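Local coordinates for glycerol dehydrogenase (Bacillus coagulans, PDB 6CSJ), which probably oxidises glycerol and related polyols with NAD+ and, in this double mutant, has acquired D-lactate dehydrogenase activity, at residues G278-L283 and E295-C300; Q282-D287 and V353-V358; A288-I293 and R360-K365; G304-V307 and D311-V314. The protein carries 2 engineered substitutions. All coordinates share one frame; numbering follows the deposited sequence.

Interaction 1. Residues G278-L283 and E295-C300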
loop_
_atom_site.group_PDB
_atom_site.type_symbol
_atom_site.label_atom_id
_atom_site.label_comp_id
_atom_site.label_asym_id
_atom_site.label_seq_id
_atom_site.Cartn_x
_atom_site.Cartn_y
_atom_site.Cartn_z
ATOM N N GLY A 278 12.958 5.986 -2.255
ATOM C CA GLY A 278 12.870 5.662 -3.679
ATOM C C GLY A 278 12.277 6.782 -4.523
ATOM O O GLY A 278 12.657 6.964 -5.676
ATOM N N THR A 279 11.344 7.531 -3.949
ATOM C CA THR A 279 10.765 8.687 -4.621
ATOM C C THR A 279 11.824 9.772 -4.826
ATOM O O THR A 279 11.905 10.353 -5.912
ATOM C CB THR A 279 9.569 9.248 -3.840
ATOM O OG1 THR A 279 8.609 8.202 -3.644
ATOM C CG2 THR A 279 8.930 10.417 -4.574
ATOM N N LEU A 280 12.637 10.020 -3.797
ATOM C CA LEU A 280 13.708 11.001 -3.894
ATOM C C LEU A 280 14.690 10.587 -4.993
ATOM O O LEU A 280 15.066 11.403 -5.820
ATOM C CB LEU A 280 14.424 11.176 -2.541
ATOM C CG LEU A 280 15.580 12.183 -2.486
ATOM C CD1 LEU A 280 15.111 13.559 -2.946
ATOM C CD2 LEU A 280 16.170 12.245 -1.085
ATOM N N ALA A 281 15.066 9.309 -5.003
ATOM C CA ALA A 281 15.921 8.745 -6.048
ATOM C C ALA A 281 15.297 8.893 -7.442
ATOM O O ALA A 281 16.010 9.231 -8.392
ATOM C CB ALA A 281 16.249 7.287 -5.754
ATOM N N GLN A 282 13.985 8.672 -7.573
ATOM C CA GLN A 282 13.328 8.900 -8.867
ATOM C C GLN A 282 13.471 10.357 -9.300
ATOM O O GLN A 282 13.750 10.625 -10.468
ATOM C CB GLN A 282 11.853 8.495 -8.898
ATOM C CG GLN A 282 11.272 8.697 -10.301
ATOM C CD GLN A 282 9.861 8.195 -10.491
ATOM O OE1 GLN A 282 9.519 7.099 -10.058
ATOM N NE2 GLN A 282 9.039 8.987 -11.183
ATOM N N LEU A 283 13.302 11.287 -8.364
ATOM C CA LEU A 283 13.384 12.712 -8.693
ATOM C C LEU A 283 14.782 13.135 -9.185
ATOM O O LEU A 283 14.899 13.975 -10.077
ATOM C CB LEU A 283 12.931 13.576 -7.507
ATOM C CG LEU A 283 11.473 13.423 -7.063
ATOM C CD1 LEU A 283 11.214 14.275 -5.835
ATOM C CD2 LEU A 283 10.502 13.785 -8.164
ATOM N N GLU A 295 10.540 20.510 -1.816
ATOM C CA GLU A 295 9.202 20.294 -1.267
ATOM C C GLU A 295 9.032 18.859 -0.719
ATOM O O GLU A 295 8.465 18.680 0.357
ATOM C CB GLU A 295 8.123 20.619 -2.306
ATOM C CG GLU A 295 6.702 20.426 -1.807
ATOM C CD GLU A 295 5.657 20.986 -2.740
ATOM O OE1 GLU A 295 5.347 22.193 -2.618
ATOM O OE2 GLU A 295 5.131 20.231 -3.588
ATOM N N VAL A 296 9.547 17.859 -1.442
ATOM C CA VAL A 296 9.492 16.460 -0.999
ATOM C C VAL A 296 10.368 16.208 0.229
ATOM O O VAL A 296 9.920 15.580 1.194
ATOM C CB VAL A 296 9.882 15.478 -2.142
ATOM C CG1 VAL A 296 10.083 14.057 -1.619
ATOM C CG2 VAL A 296 8.803 15.492 -3.219
ATOM N N VAL A 297 11.611 16.676 0.193
ATOM C CA VAL A 297 12.537 16.440 1.301
ATOM C C VAL A 297 12.017 17.129 2.564
ATOM O O VAL A 297 12.074 16.559 3.654
ATOM C CB VAL A 297 13.969 16.915 0.979
ATOM C CG1 VAL A 297 14.884 16.780 2.198
ATOM C CG2 VAL A 297 14.541 16.120 -0.198
ATOM N N SER A 298 11.493 18.349 2.394
ATOM C CA SER A 298 10.933 19.137 3.490
ATOM C C SER A 298 9.735 18.429 4.139
ATOM O O SER A 298 9.669 18.297 5.367
ATOM C CB SER A 298 10.516 20.522 2.995
ATOM O OG SER A 298 9.960 21.301 4.043
ATOM N N PHE A 299 8.800 17.979 3.311
ATOM C CA PHE A 299 7.679 17.198 3.798
ATOM C C PHE A 299 8.138 15.953 4.570
ATOM O O PHE A 299 7.626 15.680 5.661
ATOM C CB PHE A 299 6.734 16.777 2.668
ATOM C CG PHE A 299 5.716 15.780 3.105
ATOM C CD1 PHE A 299 4.676 16.178 3.929
ATOM C CD2 PHE A 299 5.838 14.432 2.770
ATOM C CE1 PHE A 299 3.740 15.253 4.385
ATOM C CE2 PHE A 299 4.908 13.503 3.220
ATOM C CZ PHE A 299 3.856 13.912 4.022
ATOM N N CYS A 300 9.090 15.207 4.005
ATOM C CA CYS A 300 9.589 13.978 4.638
ATOM C C CYS A 300 10.218 14.265 6.007
ATOM O O CYS A 300 9.943 13.559 6.983
ATOM C CB CYS A 300 10.581 13.241 3.730
ATOM S SG CYS A 300 9.884 12.447 2.250
#

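Interaction 2. Residues Q282-D287 and V353-V358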
loop_
_atom_site.group_PDB
_atom_site.type_symbol
_atom_site.label_atom_id
_atom_site.label_comp_id
_atom_site.label_asym_id
_atom_site.label_seq_id
_atom_site.Cartn_x
_atom_site.Cartn_y
_atom_site.Cartn_z
ATOM N N GLN A 282 13.985 8.672 -7.573
ATOM C CA GLN A 282 13.328 8.900 -8.867
ATOM C C GLN A 282 13.471 10.357 -9.300
ATOM O O GLN A 282 13.750 10.625 -10.468
ATOM C CB GLN A 282 11.853 8.495 -8.898
ATOM C CG GLN A 282 11.272 8.697 -10.301
ATOM C CD GLN A 282 9.861 8.195 -10.491
ATOM O OE1 GLN A 282 9.519 7.099 -10.058
ATOM N NE2 GLN A 282 9.039 8.987 -11.183
ATOM N N LEU A 283 13.302 11.287 -8.364
ATOM C CA LEU A 283 13.384 12.712 -8.693
ATOM C C LEU A 283 14.782 13.135 -9.185
ATOM O O LEU A 283 14.899 13.975 -10.077
ATOM C CB LEU A 283 12.931 13.576 -7.507
ATOM C CG LEU A 283 11.473 13.423 -7.063
ATOM C CD1 LEU A 283 11.214 14.275 -5.835
ATOM C CD2 LEU A 283 10.502 13.785 -8.164
ATOM N N ILE A 284 15.825 12.544 -8.610
ATOM C CA ILE A 284 17.192 12.731 -9.101
ATOM C C ILE A 284 17.333 12.114 -10.505
ATOM O O ILE A 284 17.846 12.756 -11.417
ATOM C CB ILE A 284 18.248 12.097 -8.159
ATOM C CG1 ILE A 284 18.145 12.655 -6.727
ATOM C CG2 ILE A 284 19.654 12.312 -8.708
ATOM C CD1 ILE A 284 18.232 14.149 -6.611
ATOM N N LEU A 285 16.850 10.882 -10.664
ATOM C CA LEU A 285 16.928 10.152 -11.932
ATOM C C LEU A 285 16.297 10.932 -13.097
ATOM O O LEU A 285 16.913 11.083 -14.150
ATOM C CB LEU A 285 16.279 8.767 -11.784
ATOM C CG LEU A 285 16.240 7.834 -13.003
ATOM C CD1 LEU A 285 17.632 7.481 -13.494
ATOM C CD2 LEU A 285 15.449 6.584 -12.650
ATOM N N GLU A 286 15.081 11.432 -12.894
ATOM C CA GLU A 286 14.386 12.262 -13.913
ATOM C C GLU A 286 14.839 13.731 -13.877
ATOM O O GLU A 286 14.430 14.521 -14.716
ATOM C CB GLU A 286 12.845 12.151 -13.814
ATOM C CG GLU A 286 12.193 12.621 -12.514
ATOM C CD GLU A 286 10.649 12.554 -12.573
ATOM O OE1 GLU A 286 10.057 13.490 -13.141
ATOM O OE2 GLU A 286 10.004 11.612 -12.043
ATOM N N ASP A 287 15.675 14.068 -12.895
ATOM C CA ASP A 287 16.205 15.408 -12.679
ATOM C C ASP A 287 15.078 16.423 -12.543
ATOM O O ASP A 287 15.044 17.438 -13.239
ATOM C CB ASP A 287 17.213 15.787 -13.770
ATOM C CG ASP A 287 17.931 17.112 -13.470
ATOM O OD1 ASP A 287 18.361 17.327 -12.313
ATOM O OD2 ASP A 287 18.047 17.953 -14.384
ATOM N N VAL A 353 22.772 7.103 -4.948
ATOM C CA VAL A 353 23.844 7.694 -4.140
ATOM C C VAL A 353 23.670 9.217 -4.070
ATOM O O VAL A 353 23.904 9.827 -3.020
ATOM C CB VAL A 353 25.241 7.299 -4.668
ATOM C CG1 VAL A 353 26.358 8.051 -3.938
ATOM C CG2 VAL A 353 25.434 5.800 -4.520
ATOM N N THR A 354 23.238 9.817 -5.179
ATOM C CA THR A 354 23.009 11.259 -5.220
ATOM C C THR A 354 21.762 11.654 -4.410
ATOM O O THR A 354 21.754 12.709 -3.763
ATOM C CB THR A 354 22.955 11.776 -6.676
ATOM O OG1 THR A 354 24.180 11.422 -7.341
ATOM C CG2 THR A 354 22.765 13.295 -6.732
ATOM N N ALA A 355 20.731 10.807 -4.410
ATOM C CA ALA A 355 19.577 11.023 -3.529
ATOM C C ALA A 355 20.006 11.068 -2.061
ATOM O O ALA A 355 19.576 11.950 -1.304
ATOM C CB ALA A 355 18.524 9.946 -3.746
ATOM N N ASP A 356 20.865 10.121 -1.681
ATOM C CA ASP A 356 21.477 10.103 -0.352
ATOM C C ASP A 356 22.279 11.382 -0.066
ATOM O O ASP A 356 22.147 11.946 1.019
ATOM C CB ASP A 356 22.340 8.840 -0.166
ATOM C CG ASP A 356 23.060 8.816 1.162
ATOM O OD1 ASP A 356 22.433 8.474 2.190
ATOM O OD2 ASP A 356 24.258 9.151 1.180
ATOM N N SER A 357 23.075 11.849 -1.034
ATOM C CA SER A 357 23.829 13.114 -0.878
ATOM C C SER A 357 22.896 14.325 -0.743
ATOM O O SER A 357 23.140 15.185 0.095
ATOM C CB SER A 357 24.811 13.351 -2.042
ATOM O OG SER A 357 25.667 12.238 -2.268
ATOM N N VAL A 358 21.839 14.386 -1.563
ATOM C CA VAL A 358 20.843 15.473 -1.494
ATOM C C VAL A 358 20.133 15.490 -0.129
ATOM O O VAL A 358 19.943 16.551 0.466
ATOM C CB VAL A 358 19.814 15.388 -2.661
ATOM C CG1 VAL A 358 18.605 16.277 -2.425
ATOM C CG2 VAL A 358 20.471 15.781 -3.973
#

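Interaction 3. Residues A288-I293 and R360-K365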
loop_
_atom_site.group_PDB
_atom_site.type_symbol
_atom_site.label_atom_id
_atom_site.label_comp_id
_atom_site.label_asym_id
_atom_site.label_seq_id
_atom_site.Cartn_x
_atom_site.Cartn_y
_atom_site.Cartn_z
ATOM N N ALA A 288 14.154 16.135 -11.628
ATOM C CA ALA A 288 13.063 17.048 -11.308
ATOM C C ALA A 288 13.645 18.380 -10.822
ATOM O O ALA A 288 14.785 18.406 -10.330
ATOM C CB ALA A 288 12.161 16.445 -10.235
ATOM N N PRO A 289 12.888 19.487 -10.972
ATOM C CA PRO A 289 13.404 20.790 -10.509
ATOM C C PRO A 289 13.783 20.754 -9.038
ATOM O O PRO A 289 13.143 20.054 -8.246
ATOM C CB PRO A 289 12.231 21.752 -10.722
ATOM C CG PRO A 289 11.381 21.105 -11.765
ATOM C CD PRO A 289 11.585 19.608 -11.662
ATOM N N LYS A 290 14.825 21.500 -8.685
ATOM C CA LYS A 290 15.259 21.609 -7.292
ATOM C C LYS A 290 14.111 22.016 -6.348
ATOM O O LYS A 290 14.086 21.564 -5.195
ATOM C CB LYS A 290 16.432 22.593 -7.186
ATOM C CG LYS A 290 17.082 22.646 -5.809
ATOM C CD LYS A 290 18.485 23.235 -5.838
ATOM C CE LYS A 290 18.489 24.735 -6.164
ATOM N NZ LYS A 290 18.226 25.608 -4.976
ATOM N N ALA A 291 13.168 22.837 -6.831
ATOM C CA ALA A 291 12.006 23.255 -6.025
ATOM C C ALA A 291 11.095 22.073 -5.654
ATOM O O ALA A 291 10.604 21.996 -4.532
ATOM C CB ALA A 291 11.208 24.336 -6.741
ATOM N N GLU A 292 10.880 21.172 -6.606
ATOM C CA GLU A 292 10.109 19.941 -6.397
ATOM C C GLU A 292 10.815 19.005 -5.398
ATOM O O GLU A 292 10.177 18.423 -4.534
ATOM C CB GLU A 292 9.903 19.232 -7.737
ATOM C CG GLU A 292 8.647 18.380 -7.858
ATOM C CD GLU A 292 8.307 18.092 -9.326
ATOM O OE1 GLU A 292 8.918 17.189 -9.927
ATOM O OE2 GLU A 292 7.435 18.771 -9.887
ATOM N N ILE A 293 12.131 18.877 -5.519
ATOM C CA ILE A 293 12.945 18.067 -4.586
ATOM C C ILE A 293 12.883 18.622 -3.158
ATOM O O ILE A 293 12.706 17.874 -2.197
ATOM C CB ILE A 293 14.415 17.952 -5.067
ATOM C CG1 ILE A 293 14.481 17.095 -6.338
ATOM C CG2 ILE A 293 15.326 17.357 -3.990
ATOM C CD1 ILE A 293 15.777 17.254 -7.112
ATOM N N ARG A 360 21.259 14.201 2.797
ATOM C CA ARG A 360 22.250 14.618 3.791
ATOM C C ARG A 360 22.430 16.119 3.725
ATOM O O ARG A 360 22.423 16.783 4.752
ATOM C CB ARG A 360 23.598 13.898 3.603
ATOM C CG ARG A 360 23.576 12.431 4.015
ATOM C CD ARG A 360 24.936 11.777 3.781
ATOM N NE ARG A 360 25.910 12.095 4.824
ATOM C CZ ARG A 360 26.816 13.077 4.791
ATOM N NH1 ARG A 360 26.922 13.899 3.748
ATOM N NH2 ARG A 360 27.641 13.233 5.826
ATOM N N TYR A 361 22.535 16.648 2.508
ATOM C CA TYR A 361 22.742 18.082 2.284
ATOM C C TYR A 361 21.639 18.921 2.920
ATOM O O TYR A 361 21.940 19.887 3.626
ATOM C CB TYR A 361 22.865 18.397 0.777
ATOM C CG TYR A 361 22.880 19.872 0.448
ATOM C CD1 TYR A 361 24.071 20.611 0.492
ATOM C CD2 TYR A 361 21.699 20.540 0.104
ATOM C CE1 TYR A 361 24.083 21.973 0.201
ATOM C CE2 TYR A 361 21.704 21.893 -0.184
ATOM C CZ TYR A 361 22.897 22.603 -0.137
ATOM O OH TYR A 361 22.879 23.948 -0.430
ATOM N N TYR A 362 20.379 18.554 2.678
ATOM C CA TYR A 362 19.238 19.320 3.215
ATOM C C TYR A 362 19.000 19.125 4.719
ATOM O O TYR A 362 18.609 20.069 5.401
ATOM C CB TYR A 362 17.963 19.066 2.395
ATOM C CG TYR A 362 17.973 19.801 1.067
ATOM C CD1 TYR A 362 17.940 21.195 1.023
ATOM C CD2 TYR A 362 18.012 19.106 -0.142
ATOM C CE1 TYR A 362 17.952 21.880 -0.186
ATOM C CE2 TYR A 362 18.019 19.785 -1.359
ATOM C CZ TYR A 362 17.990 21.160 -1.376
ATOM O OH TYR A 362 18.002 21.830 -2.564
ATOM N N LYS A 363 19.249 17.924 5.237
ATOM C CA LYS A 363 19.256 17.701 6.695
ATOM C C LYS A 363 20.238 18.618 7.432
ATOM O O LYS A 363 19.905 19.178 8.469
ATOM C CB LYS A 363 19.572 16.256 7.043
ATOM C CG LYS A 363 18.336 15.361 7.011
ATOM C CD LYS A 363 18.704 13.894 7.194
ATOM C CE LYS A 363 19.360 13.549 8.509
ATOM N NZ LYS A 363 19.465 12.070 8.509
ATOM N N GLU A 364 21.439 18.767 6.886
ATOM C CA GLU A 364 22.471 19.605 7.504
ATOM C C GLU A 364 22.134 21.089 7.351
ATOM O O GLU A 364 22.336 21.859 8.271
ATOM C CB GLU A 364 23.853 19.295 6.900
ATOM C CG GLU A 364 25.000 19.188 7.889
ATOM C CD GLU A 364 26.051 18.151 7.475
ATOM O OE1 GLU A 364 26.690 18.313 6.414
ATOM O OE2 GLU A 364 26.218 17.165 8.217
ATOM N N LYS A 365 21.608 21.475 6.193
ATOM C CA LYS A 365 21.266 22.871 5.915
ATOM C C LYS A 365 20.020 23.380 6.658
ATOM O O LYS A 365 19.929 24.582 6.893
ATOM C CB LYS A 365 21.107 23.089 4.401
ATOM C CG LYS A 365 20.884 24.534 3.984
ATOM C CD LYS A 365 21.028 24.732 2.496
ATOM C CE LYS A 365 20.860 26.188 2.121
ATOM N NZ LYS A 365 19.424 26.551 1.969
#

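Interaction 4. Residues G304-V307 and D311-V314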
loop_
_atom_site.group_PDB
_atom_site.type_symbol
_atom_site.label_atom_id
_atom_site.label_comp_id
_atom_site.label_asym_id
_atom_site.label_seq_id
_atom_site.Cartn_x
_atom_site.Cartn_y
_atom_site.Cartn_z
ATOM N N GLY A 304 8.843 12.664 9.492
ATOM C CA GLY A 304 9.751 11.600 9.950
ATOM C C GLY A 304 9.965 10.474 8.953
ATOM O O GLY A 304 10.274 9.360 9.349
ATOM N N LEU A 305 9.815 10.771 7.661
ATOM C CA LEU A 305 10.125 9.820 6.597
ATOM C C LEU A 305 11.623 9.906 6.254
ATOM O O LEU A 305 12.221 10.974 6.363
ATOM C CB LEU A 305 9.276 10.122 5.350
ATOM C CG LEU A 305 7.808 9.702 5.439
ATOM C CD1 LEU A 305 7.033 10.245 4.250
ATOM C CD2 LEU A 305 7.661 8.188 5.528
ATOM N N PRO A 306 12.234 8.787 5.833
ATOM C CA PRO A 306 13.665 8.796 5.504
ATOM C C PRO A 306 13.997 9.528 4.192
ATOM O O PRO A 306 13.268 9.395 3.206
ATOM C CB PRO A 306 13.997 7.302 5.397
ATOM C CG PRO A 306 12.720 6.667 4.995
ATOM C CD PRO A 306 11.653 7.437 5.698
ATOM N N VAL A 307 15.079 10.314 4.211
ATOM C CA VAL A 307 15.630 10.969 3.005
ATOM C C VAL A 307 17.117 10.626 2.739
ATOM O O VAL A 307 17.749 11.237 1.884
ATOM C CB VAL A 307 15.451 12.503 3.059
ATOM C CG1 VAL A 307 13.980 12.857 3.142
ATOM C CG2 VAL A 307 16.225 13.132 4.227
ATOM N N ASP A 311 19.015 6.945 7.114
ATOM C CA ASP A 311 17.666 6.885 7.706
ATOM C C ASP A 311 16.996 5.505 7.535
ATOM O O ASP A 311 16.082 5.169 8.287
ATOM C CB ASP A 311 16.738 7.966 7.121
ATOM C CG ASP A 311 17.175 9.394 7.450
ATOM O OD1 ASP A 311 18.036 9.595 8.340
ATOM O OD2 ASP A 311 16.638 10.331 6.815
ATOM N N LEU A 312 17.431 4.732 6.535
ATOM C CA LEU A 312 17.006 3.340 6.349
ATOM C C LEU A 312 17.862 2.305 7.102
ATOM O O LEU A 312 17.652 1.111 6.915
ATOM C CB LEU A 312 17.006 2.980 4.861
ATOM C CG LEU A 312 16.211 3.871 3.918
ATOM C CD1 LEU A 312 16.365 3.324 2.498
ATOM C CD2 LEU A 312 14.741 3.940 4.316
ATOM N N GLY A 313 18.811 2.752 7.930
ATOM C CA GLY A 313 19.676 1.867 8.716
ATOM C C GLY A 313 21.045 1.551 8.129
ATOM O O GLY A 313 21.834 0.830 8.755
ATOM N N VAL A 314 21.341 2.070 6.939
ATOM C CA VAL A 314 22.606 1.785 6.244
ATOM C C VAL A 314 23.697 2.696 6.816
ATOM O O VAL A 314 23.723 3.885 6.533
ATOM C CB VAL A 314 22.498 1.995 4.713
ATOM C CG1 VAL A 314 23.790 1.578 4.017
ATOM C CG2 VAL A 314 21.330 1.221 4.126
#

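Interaction 1. Residues G278-L283 and E295-C300
L283 and V296 meet tip to tip. The CD1 methyl of L283 lies 3.8 Å from CG2 of V296, with CB of V296 just behind. One turn back on the first helix, L280 makes the second touch. Its CD1 is 3.8 Å from CG2 of V297, and these two side chains cross obliquely. No hydrogen bond spans the two segments, so the contact is apolar.

The two leucines reach out in different ways. L283 points toward the other helix from its first bond. Its CG lies beside the backbone N (chi1 -63°), and the extended chi2 carries CD1 out to V296. L280 starts off more along the flank. Its CG lies anti to the backbone N (chi1 -180°), and a bend at chi2 turns CD1 onto V297. The backbones come close, with 7.5 Å between CA of L280 and CA of V296.

Further out, F177 of helix 175-185 packs on L283. L173 and Y207 pack on V296. I293, one turn before V297, touches both leucines. E295 takes no part in the contact; its OE2 is hydrogen-bonded to OH of Y207.

The segments belong to helices 271-285 and 290-303, which follow each other in the chain. This is a helical hairpin with a leucine-valine interface, in the all-helical C-terminal domain characteristic of iron-containing alcohol dehydrogenases and their glycerol dehydrogenase relatives.

Interaction 2. Residues Q282-D287 and V353-V358
I284 carries all the apolar contacts with T354, A355 and V358. Its CG2 meets CG2 of T354 at 3.8 Å, the two side chains lying at a slant. Its CG1 rests over the backbone of A355, 3.9 Å from the CA of that residue. Its CD1 lies 3.8 Å from CG2 of V358, where the two side chains run past each other in opposite directions. The branch at CB, set by chi1 (-57°), puts CG2 anti to the backbone N on the T354 side and CG1 beside that N; chi2 (-55°) then turns CD1 onto V358. A355 has only a methyl group, and the CA atoms of I284 and A355 come within 6.3 Å.

The contact joins the C-terminal part of helix 271-285 to helix 345-365, the last helix of the chain, within the helical domain. I293 of helix 290-303 also packs on I284 and V358.

The polar groups bond away from this interface. T354 turns OG1 back to the carbonyl O of A350 in its own helix. On the first segment, Q282 NE2 donates to E286 OE2 over 2.9 Å. That bond is almost straight (176°) and lies in the amide plane. OE1 of Q282 accepts from the N of A253, while OE1 of E286 forms a salt bridge with R180.

Among the backbone bonds, D287 N donates to I284 O. D287 has positive phi and closes the helix with a Schellman motif.

Interaction 3. Residues A288-I293 and R360-K365
K290 sets out with CG anti to its own backbone N (chi1 -172°), and Y362 swings its ring to the side of its backbone N (chi1 -76°); together these rotations bring the lysine chain against the phenol. CG of K290 lies 3.5 Å from OH of Y362, and CD is almost as near at 3.6 Å. The methylene part of K290 thus crosses the end of the ring. The chain then bends at chi3 and at chi4. I293 adds a looser apolar touch from one turn further on, with its CG2 4.5 Å from CE2 of Y362.

The first segment is the approach to helix 290-303 and its first turn; the second is the C-terminal turns of helix 345-365. The contact ties the end of the chain to the start of helix 290-303 in the helical domain. P289 is the N-cap residue of that helix, and its O accepts from I293 N.

Y362 has other neighbours. The edge of the Y361 ring points at one face of the Y362 ring, with CD2 of Y361 3.7 Å above its centre. W366 also meets the Y362 ring, at about 35° between the planes. Y362 OH makes a weak hydrogen bond to OE2 of E294, which K290 NZ approaches only as a long, weak ion pair.

Interaction 4. Residues G304-V307 and D311-V314
P306, through its ring, and V307, chiefly through its backbone N, meet D311 and L312. The segment begins at G304, which has positive phi and takes the chain out of helix 290-303. L305 turns its side chain away from D311-V314 and packs on F299 and C300 of that helix.

P306 follows and is packed tightly. Its CB is 3.3 Å from CB of D311, and the two CA atoms are 5.0 Å apart. Its CG lies 3.5 Å from CD2 of L312, whose side chain crosses the proline at about a right angle.

V307 supplies the polar link. Its backbone N donates to OD2 of D311 over 3.0 Å, at an angle of 167°. OD2 accepts on its anti lone pair, away from OD1. The V307 and D311 side chains lie side by side, and V307 CG2 is 3.8 Å from OD2.

The turn between the segments is also tied by D311 N, which donates to OG1 of T308. OD1 of D311 forms a salt bridge with K363 of helix 345-365. The carboxylate therefore has one oxygen on a main-chain N-H and the other on a lysine. This pairing restricts its rotation and would be expected to favour the ionised form.

In the fold
The centres of the four contacts lie 18 to 26 Å from the chain's centre, on one side of it. The centres of interactions 1, 2 and 3 are only 8 to 9 Å apart. Together they bring helices 271-285, 290-303 and 345-365 into mutual contact. I293 stands between them: its CG2 is 3.9 Å from CD1 of L280 and 3.8 Å from CG1 of V358. Interaction 4 pins a turn in the loop after helix 290-303, about 12 Å from interaction 1 between centres. It joins interaction 3 through the salt bridge of K363 NZ to D311 OD1, 2.9 Å long.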